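Local structure of K5 lyase (Enterobacteria phage k1-5, 2X3H) at residues T312-V321 with V333-L344; Q348-I356 with V366-I376. The protein probably cleaves the K5 capsular polysaccharide (heparosan), a glycosaminoglycan, by beta-elimination, as a trimeric phage tail spike enzyme. All blocks are in the same frame, centred on the assembly; numbering follows the deposited sequence.

Interaction 1. Residues T312-V321 with V333-L344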
loop_
_atom_site.group_PDB
_atom_site.type_symbol
_atom_site.label_atom_id
_atom_site.label_comp_id
_atom_site.label_asym_id
_atom_site.label_seq_id
_atom_site.Cartn_x
_atom_site.Cartn_y
_atom_site.Cartn_z
ATOM N N THR A 312 13.839 6.133 20.818
ATOM C CA THR A 312 15.135 5.910 21.487
ATOM C C THR A 312 16.313 6.526 20.724
ATOM O O THR A 312 17.477 6.159 20.954
ATOM C CB THR A 312 15.421 4.414 21.718
ATOM O OG1 THR A 312 15.559 3.741 20.465
ATOM C CG2 THR A 312 14.311 3.778 22.547
ATOM N N SER A 313 16.006 7.438 19.804
ATOM C CA SER A 313 17.017 8.034 18.922
ATOM C C SER A 313 17.621 9.320 19.465
ATOM O O SER A 313 16.924 10.122 20.094
ATOM C CB SER A 313 16.405 8.356 17.566
ATOM O OG SER A 313 17.352 9.040 16.764
ATOM N N ASP A 314 18.910 9.535 19.193
ATOM C CA ASP A 314 19.555 10.794 19.552
ATOM C C ASP A 314 19.486 11.853 18.439
ATOM O O ASP A 314 20.135 12.898 18.528
ATOM C CB ASP A 314 21.003 10.580 20.043
ATOM C CG ASP A 314 21.920 9.978 18.983
ATOM O OD1 ASP A 314 21.520 9.878 17.801
ATOM O OD2 ASP A 314 23.072 9.607 19.335
ATOM N N ALA A 315 18.669 11.600 17.415
ATOM C CA ALA A 315 18.430 12.579 16.363
ATOM C C ALA A 315 18.073 13.939 16.960
ATOM O O ALA A 315 17.254 14.022 17.874
ATOM C CB ALA A 315 17.280 12.102 15.471
ATOM N N ARG A 316 18.668 15.001 16.424
ATOM C CA ARG A 316 18.289 16.368 16.778
ATOM C C ARG A 316 17.239 16.920 15.828
ATOM O O ARG A 316 16.498 17.841 16.175
ATOM C CB ARG A 316 19.518 17.279 16.781
ATOM C CG ARG A 316 20.510 16.885 17.859
ATOM C CD ARG A 316 19.976 17.296 19.221
ATOM N NE ARG A 316 20.239 18.712 19.465
ATOM C CZ ARG A 316 21.468 19.211 19.597
ATOM N NH1 ARG A 316 22.522 18.407 19.499
ATOM N NH2 ARG A 316 21.651 20.507 19.814
ATOM N N GLN A 317 17.213 16.369 14.616
ATOM C CA GLN A 317 16.218 16.730 13.610
ATOM C C GLN A 317 15.652 15.451 13.011
ATOM O O GLN A 317 16.259 14.837 12.133
ATOM C CB GLN A 317 16.856 17.576 12.511
ATOM C CG GLN A 317 17.394 18.920 12.980
ATOM C CD GLN A 317 18.259 19.593 11.922
ATOM O OE1 GLN A 317 18.986 18.926 11.179
ATOM N NE2 GLN A 317 18.209 20.921 11.869
ATOM N N ALA A 318 14.480 15.052 13.499
ATOM C CA ALA A 318 13.865 13.794 13.101
ATOM C C ALA A 318 12.994 13.997 11.868
ATOM O O ALA A 318 12.145 14.887 11.852
ATOM C CB ALA A 318 13.035 13.225 14.253
ATOM N N HIS A 319 13.223 13.176 10.844
ATOM C CA HIS A 319 12.435 13.235 9.595
ATOM C C HIS A 319 11.812 11.887 9.237
ATOM O O HIS A 319 12.396 10.834 9.495
ATOM C CB HIS A 319 13.306 13.645 8.399
ATOM C CG HIS A 319 13.924 15.001 8.515
ATOM N ND1 HIS A 319 15.053 15.250 9.270
ATOM C CD2 HIS A 319 13.593 16.177 7.931
ATOM C CE1 HIS A 319 15.396 16.523 9.137
ATOM N NE2 HIS A 319 14.515 17.110 8.342
ATOM N N GLY A 320 10.643 11.933 8.589
ATOM C CA GLY A 320 10.020 10.734 8.040
ATOM C C GLY A 320 10.623 10.500 6.661
ATOM O O GLY A 320 11.557 9.693 6.513
ATOM N N VAL A 321 10.122 11.245 5.673
ATOM C CA VAL A 321 10.635 11.176 4.296
ATOM C C VAL A 321 11.019 12.579 3.813
ATOM O O VAL A 321 10.305 13.544 4.066
ATOM C CB VAL A 321 9.580 10.564 3.325
ATOM C CG1 VAL A 321 10.135 10.479 1.900
ATOM C CG2 VAL A 321 9.119 9.195 3.811
ATOM N N VAL A 333 3.324 7.005 5.419
ATOM C CA VAL A 333 4.427 7.232 6.351
ATOM C C VAL A 333 3.851 7.318 7.764
ATOM O O VAL A 333 3.153 8.275 8.100
ATOM C CB VAL A 333 5.187 8.533 6.045
ATOM C CG1 VAL A 333 6.397 8.674 6.959
ATOM C CG2 VAL A 333 5.615 8.564 4.576
ATOM N N LEU A 334 4.136 6.317 8.581
ATOM C CA LEU A 334 3.684 6.302 9.969
ATOM C C LEU A 334 4.895 6.627 10.837
ATOM O O LEU A 334 5.857 5.858 10.885
ATOM C CB LEU A 334 3.101 4.925 10.306
ATOM C CG LEU A 334 2.679 4.626 11.755
ATOM C CD1 LEU A 334 2.162 5.822 12.516
ATOM C CD2 LEU A 334 1.740 3.409 11.851
ATOM N N MET A 335 4.862 7.782 11.490
ATOM C CA MET A 335 6.002 8.212 12.301
ATOM C C MET A 335 5.585 8.464 13.751
ATOM O O MET A 335 4.538 9.053 14.021
ATOM C CB MET A 335 6.635 9.460 11.676
ATOM C CG MET A 335 7.824 10.050 12.442
ATOM S SD MET A 335 8.637 11.241 11.373
ATOM C CE MET A 335 9.331 12.421 12.532
ATOM N N SER A 336 6.407 8.007 14.691
ATOM C CA SER A 336 6.096 8.232 16.092
ATOM C C SER A 336 7.376 8.362 16.899
ATOM O O SER A 336 8.464 8.233 16.354
ATOM C CB SER A 336 5.220 7.102 16.634
ATOM O OG SER A 336 5.947 5.892 16.741
ATOM N N GLY A 337 7.245 8.642 18.195
ATOM C CA GLY A 337 8.421 8.711 19.058
ATOM C C GLY A 337 9.122 10.053 19.102
ATOM O O GLY A 337 10.283 10.136 19.526
ATOM N N CYS A 338 8.434 11.113 18.678
ATOM C CA CYS A 338 8.968 12.470 18.757
ATOM C C CYS A 338 8.112 13.340 19.666
ATOM O O CYS A 338 7.036 13.814 19.241
ATOM C CB CYS A 338 8.995 13.133 17.369
ATOM S SG CYS A 338 9.944 12.265 16.110
ATOM N N ASP A 339 8.580 13.585 20.893
ATOM C CA ASP A 339 7.808 14.434 21.818
ATOM C C ASP A 339 8.473 15.794 22.090
ATOM O O ASP A 339 8.064 16.542 22.998
ATOM C CB ASP A 339 7.482 13.697 23.125
ATOM C CG ASP A 339 8.708 13.442 23.971
ATOM O OD1 ASP A 339 9.815 13.837 23.551
ATOM O OD2 ASP A 339 8.560 12.854 25.067
ATOM N N GLY A 340 9.466 16.131 21.267
ATOM C CA GLY A 340 10.142 17.412 21.360
ATOM C C GLY A 340 11.543 17.328 21.939
ATOM O O GLY A 340 12.292 18.304 21.904
ATOM N N THR A 341 11.884 16.172 22.498
ATOM C CA THR A 341 13.228 15.938 23.005
ATOM C C THR A 341 13.743 14.579 22.532
ATOM O O THR A 341 12.959 13.648 22.311
ATOM C CB THR A 341 13.275 15.980 24.545
ATOM O OG1 THR A 341 12.552 14.862 25.065
ATOM C CG2 THR A 341 12.668 17.274 25.061
ATOM N N ASN A 342 15.058 14.466 22.372
ATOM C CA ASN A 342 15.637 13.182 21.962
ATOM C C ASN A 342 15.995 12.289 23.148
ATOM O O ASN A 342 15.619 12.571 24.293
ATOM C CB ASN A 342 16.816 13.363 20.975
ATOM C CG ASN A 342 18.073 13.941 21.628
ATOM O OD1 ASN A 342 19.065 14.241 20.944
ATOM N ND2 ASN A 342 18.033 14.117 22.938
ATOM N N SER A 343 16.693 11.195 22.864
ATOM C CA SER A 343 16.964 10.179 23.877
ATOM C C SER A 343 17.908 10.709 24.950
ATOM O O SER A 343 18.036 10.111 26.019
ATOM C CB SER A 343 17.570 8.935 23.225
ATOM O OG SER A 343 18.809 9.248 22.607
ATOM N N LEU A 344 18.586 11.808 24.643
ATOM C CA LEU A 344 19.554 12.414 25.555
ATOM C C LEU A 344 18.989 13.632 26.282
ATOM O O LEU A 344 19.713 14.305 27.014
ATOM C CB LEU A 344 20.817 12.811 24.794
ATOM C CG LEU A 344 21.499 11.703 23.986
ATOM C CD1 LEU A 344 22.669 12.283 23.204
ATOM C CD2 LEU A 344 21.949 10.559 24.876
#
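The carbonyl oxygen of S313 accepts a hydrogen bond from S343 N at 3.0 Å. The N-H arrives from above the carbonyl plane, 37° out of it. The two loops are joined here by backbone, and side-chain carbons fill in around the bond. N342 CB rests 3.2 Å from A315 O, a carbonyl that also takes a hydrogen bond from Q348 NE2. S313 OG accepts from A315 N at 3.0 Å, which makes an ST turn, and it is also hydrogen-bonded to P288 O. Near the loop end, D314 CB meets the CD1 branch of L344.

Further along, the contact enters the interior of the beta-helix, the solenoid fold of many phage tail spikes. Segment 312-321 turns a corner at G320, and strand 333-336 lies across the interior from it. M335 reaches across with an extended chain. CG stands anti to the backbone N (chi1 178°), and this sends the thioether inward. SD reaches G320 N at 3.5 Å, close over a residue with no side chain, while CE lies 3.8 Å from A318 O. C338 SG touches A318 CB at 3.7 Å. Beyond the corner, V321 and V333 meet through their CG2 methyls at 3.6 Å. On the other side of the strand, L334 and S336 pack on N301 and T300 of the second subunit.

Interaction 2. Residues Q348-I356 with V366-I376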
loop_
_atom_site.group_PDB
_atom_site.type_symbol
_atom_site.label_atom_id
_atom_site.label_comp_id
_atom_site.label_asym_id
_atom_site.label_seq_id
_atom_site.Cartn_x
_atom_site.Cartn_y
_atom_site.Cartn_z
ATOM N N GLN A 348 14.545 18.220 20.024
ATOM C CA GLN A 348 14.453 17.452 18.783
ATOM C C GLN A 348 13.265 17.951 17.966
ATOM O O GLN A 348 12.121 17.910 18.429
ATOM C CB GLN A 348 14.308 15.963 19.100
ATOM C CG GLN A 348 14.097 15.068 17.889
ATOM C CD GLN A 348 13.734 13.666 18.304
ATOM O OE1 GLN A 348 12.575 13.378 18.593
ATOM N NE2 GLN A 348 14.724 12.789 18.368
ATOM N N THR A 349 13.534 18.438 16.759
ATOM C CA THR A 349 12.444 18.803 15.863
ATOM C C THR A 349 11.945 17.579 15.113
ATOM O O THR A 349 12.654 16.579 14.974
ATOM C CB THR A 349 12.878 19.848 14.841
ATOM O OG1 THR A 349 13.953 19.324 14.053
ATOM C CG2 THR A 349 13.311 21.125 15.549
ATOM N N ALA A 350 10.707 17.677 14.642
ATOM C CA ALA A 350 10.068 16.621 13.868
ATOM C C ALA A 350 9.579 17.187 12.538
ATOM O O ALA A 350 9.058 18.305 12.477
ATOM C CB ALA A 350 8.889 16.020 14.644
ATOM N N THR A 351 9.747 16.400 11.478
ATOM C CA THR A 351 9.217 16.733 10.162
ATOM C C THR A 351 8.858 15.423 9.467
ATOM O O THR A 351 9.751 14.671 9.092
ATOM C CB THR A 351 10.286 17.462 9.310
ATOM O OG1 THR A 351 10.714 18.653 9.982
ATOM C CG2 THR A 351 9.721 17.846 7.942
ATOM N N ILE A 352 7.571 15.116 9.303
ATOM C CA ILE A 352 7.207 13.819 8.711
ATOM C C ILE A 352 7.421 13.782 7.191
ATOM O O ILE A 352 7.724 12.721 6.618
ATOM C CB ILE A 352 5.767 13.374 9.118
ATOM C CG1 ILE A 352 5.518 11.898 8.785
ATOM C CG2 ILE A 352 4.704 14.249 8.467
ATOM C CD1 ILE A 352 4.354 11.302 9.533
ATOM N N ALA A 353 7.269 14.941 6.550
ATOM C CA ALA A 353 7.542 15.059 5.115
ATOM C C ALA A 353 8.187 16.417 4.869
ATOM O O ALA A 353 7.634 17.450 5.255
ATOM C CB ALA A 353 6.242 14.925 4.312
ATOM N N ARG A 354 9.352 16.404 4.227
ATOM C CA ARG A 354 10.102 17.626 3.940
ATOM C C ARG A 354 10.311 17.749 2.444
ATOM O O ARG A 354 10.863 16.841 1.826
ATOM C CB ARG A 354 11.458 17.599 4.668
ATOM C CG ARG A 354 12.329 18.805 4.379
ATOM C CD ARG A 354 13.597 18.788 5.247
ATOM N NE ARG A 354 14.450 19.948 5.008
ATOM C CZ ARG A 354 15.527 20.242 5.730
ATOM N NH1 ARG A 354 15.884 19.468 6.759
ATOM N NH2 ARG A 354 16.247 21.316 5.424
ATOM N N PHE A 355 9.850 18.863 1.875
ATOM C CA PHE A 355 9.928 19.095 0.443
ATOM C C PHE A 355 11.036 20.095 0.213
ATOM O O PHE A 355 10.893 21.295 0.471
ATOM C CB PHE A 355 8.561 19.554 -0.089
ATOM C CG PHE A 355 7.476 18.526 0.143
ATOM C CD1 PHE A 355 6.772 18.509 1.335
ATOM C CD2 PHE A 355 7.197 17.553 -0.804
ATOM C CE1 PHE A 355 5.788 17.530 1.563
ATOM C CE2 PHE A 355 6.227 16.585 -0.586
ATOM C CZ PHE A 355 5.522 16.579 0.600
ATOM N N ILE A 356 12.160 19.562 -0.249
ATOM C CA ILE A 356 13.419 20.293 -0.284
ATOM C C ILE A 356 13.583 21.091 -1.563
ATOM O O ILE A 356 13.332 20.593 -2.655
ATOM C CB ILE A 356 14.609 19.314 -0.219
ATOM C CG1 ILE A 356 14.583 18.512 1.080
ATOM C CG2 ILE A 356 15.939 20.048 -0.416
ATOM C CD1 ILE A 356 15.610 17.386 1.126
ATOM N N VAL A 366 0.444 10.776 5.187
ATOM C CA VAL A 366 1.236 10.724 6.410
ATOM C C VAL A 366 0.407 10.621 7.687
ATOM O O VAL A 366 -0.737 11.086 7.734
ATOM C CB VAL A 366 2.165 11.950 6.509
ATOM C CG1 VAL A 366 3.092 12.010 5.273
ATOM C CG2 VAL A 366 1.358 13.222 6.647
ATOM N N PHE A 367 1.035 10.038 8.711
ATOM C CA PHE A 367 0.425 9.804 10.015
ATOM C C PHE A 367 1.425 10.287 11.079
ATOM O O PHE A 367 2.259 9.495 11.544
ATOM C CB PHE A 367 0.191 8.293 10.208
ATOM C CG PHE A 367 -0.743 7.686 9.201
ATOM C CD1 PHE A 367 -0.263 7.207 7.989
ATOM C CD2 PHE A 367 -2.108 7.611 9.457
ATOM C CE1 PHE A 367 -1.144 6.645 7.046
ATOM C CE2 PHE A 367 -2.979 7.062 8.543
ATOM C CZ PHE A 367 -2.512 6.577 7.337
ATOM N N PRO A 368 1.383 11.585 11.442
ATOM C CA PRO A 368 2.257 12.155 12.482
ATOM C C PRO A 368 1.755 11.789 13.889
ATOM O O PRO A 368 1.210 12.628 14.615
ATOM C CB PRO A 368 2.181 13.664 12.215
ATOM C CG PRO A 368 0.773 13.854 11.652
ATOM C CD PRO A 368 0.526 12.610 10.803
ATOM N N SER A 369 1.938 10.519 14.243
ATOM C CA SER A 369 1.490 9.994 15.538
ATOM C C SER A 369 2.495 10.326 16.641
ATOM O O SER A 369 3.127 9.441 17.237
ATOM C CB SER A 369 1.259 8.487 15.424
ATOM O OG SER A 369 0.310 8.219 14.388
ATOM N N TYR A 370 2.653 11.619 16.887
ATOM C CA TYR A 370 3.601 12.114 17.873
ATOM C C TYR A 370 3.200 13.523 18.305
ATOM O O TYR A 370 2.422 14.204 17.609
ATOM C CB TYR A 370 5.021 12.099 17.295
ATOM C CG TYR A 370 5.210 12.909 16.022
ATOM C CD1 TYR A 370 5.294 14.299 16.065
ATOM C CD2 TYR A 370 5.338 12.276 14.783
ATOM C CE1 TYR A 370 5.480 15.046 14.902
ATOM C CE2 TYR A 370 5.523 13.013 13.615
ATOM C CZ TYR A 370 5.594 14.385 13.677
ATOM O OH TYR A 370 5.790 15.116 12.530
ATOM N N SER A 371 3.736 13.967 19.436
ATOM C CA SER A 371 3.327 15.253 20.019
ATOM C C SER A 371 4.180 16.469 19.636
ATOM O O SER A 371 3.752 17.617 19.823
ATOM C CB SER A 371 3.216 15.136 21.540
ATOM O OG SER A 371 4.487 14.906 22.129
ATOM N N ALA A 372 5.393 16.240 19.126
ATOM C CA ALA A 372 6.214 17.352 18.630
ATOM C C ALA A 372 5.419 18.202 17.628
ATOM O O ALA A 372 4.589 17.674 16.873
ATOM C CB ALA A 372 7.504 16.825 17.989
ATOM N N THR A 373 5.686 19.507 17.599
ATOM C CA THR A 373 4.844 20.419 16.799
ATOM C C THR A 373 5.063 20.368 15.286
ATOM O O THR A 373 4.136 20.622 14.524
ATOM C CB THR A 373 4.979 21.870 17.266
ATOM O OG1 THR A 373 6.319 22.315 17.054
ATOM C CG2 THR A 373 4.616 21.982 18.744
ATOM N N GLY A 374 6.272 20.047 14.846
ATOM C CA GLY A 374 6.552 20.055 13.413
ATOM C C GLY A 374 5.915 18.868 12.713
ATOM O O GLY A 374 5.966 17.739 13.219
ATOM N N VAL A 375 5.323 19.116 11.548
ATOM C CA VAL A 375 4.747 18.036 10.746
ATOM C C VAL A 375 5.223 18.132 9.284
ATOM O O VAL A 375 5.942 17.261 8.811
ATOM C CB VAL A 375 3.190 18.005 10.800
ATOM C CG1 VAL A 375 2.661 16.857 9.951
ATOM C CG2 VAL A 375 2.690 17.868 12.245
ATOM N N ILE A 376 4.851 19.208 8.583
ATOM C CA ILE A 376 5.239 19.371 7.170
ATOM C C ILE A 376 6.184 20.547 6.982
ATOM O O ILE A 376 5.979 21.608 7.590
ATOM C CB ILE A 376 3.987 19.591 6.277
ATOM C CG1 ILE A 376 3.027 18.415 6.411
ATOM C CG2 ILE A 376 4.368 19.734 4.805
ATOM C CD1 ILE A 376 1.586 18.750 6.012
HETATM O O HOH W 1 9.152 20.020 15.872
#
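A corner of the beta-helix, where strand 349-351 turns at I352 into strand 353-355, packs against strand 366-369 across the interior and against the loop leading to I376. I352 N donates to V375 O at 2.7 Å. The donor lies in the carbonyl plane, but the bond is bent, with 137° at the hydrogen. Just before the corner, G374 CA makes a CA-H...O contact with A350 O at 3.2 Å. A water accepts from both A350 N and G374 N and links the two backbones.

The I352 side chain points into the interior of the coil. CG1 is anti to the backbone N (chi1 -166°), which carries CD1 across to strand 366-369. There CD1 lies 3.4 Å from F367 O and also touches V366 CB. The other branch, CG2, meets V375 CG1 at 3.6 Å, with the two side chains side by side. As expected for a parallel beta-helix, A353 pairs with I376 in parallel beyond the corner. Nearby, I376 CG2 sits at the edge of the F355 ring.

Y370 lies on the loop side. Its hydroxyl donates to G374 O at 2.7 Å, on a lone pair, and this ties down the loop 370-374. The ring carbon CE1 meets A350 CB obliquely at 3.6 Å, and A372 CB touches the same methyl. R395 bonds to P368 O and A372 O. The F367 ring meets that of Y363 of the second subunit edge-to-face.

Overall arrangement
Interactions 1 and 2 lie in series along the chain: 312-321 and 333-344 come first, then 348-356 and 366-376. Their centres are only 9 Å apart. Both cross the beta-helix interior between successive strands, and interaction 2 sits one coil after interaction 1. Interaction 2 also holds an in-sheet bridge to the following coil. Strands 329-336 and 363-369 are neighbours in one sheet, linked by a probable hydrogen bond from F367 N to V333 O. Strands 317-319 and 349-355 are neighbours in another, where A318 N probably bonds to T349 O. Inside, I352 packs on V333 and M335. Both contacts touch the second subunit, so this region lies at a subunit interface of the three-chain assembly.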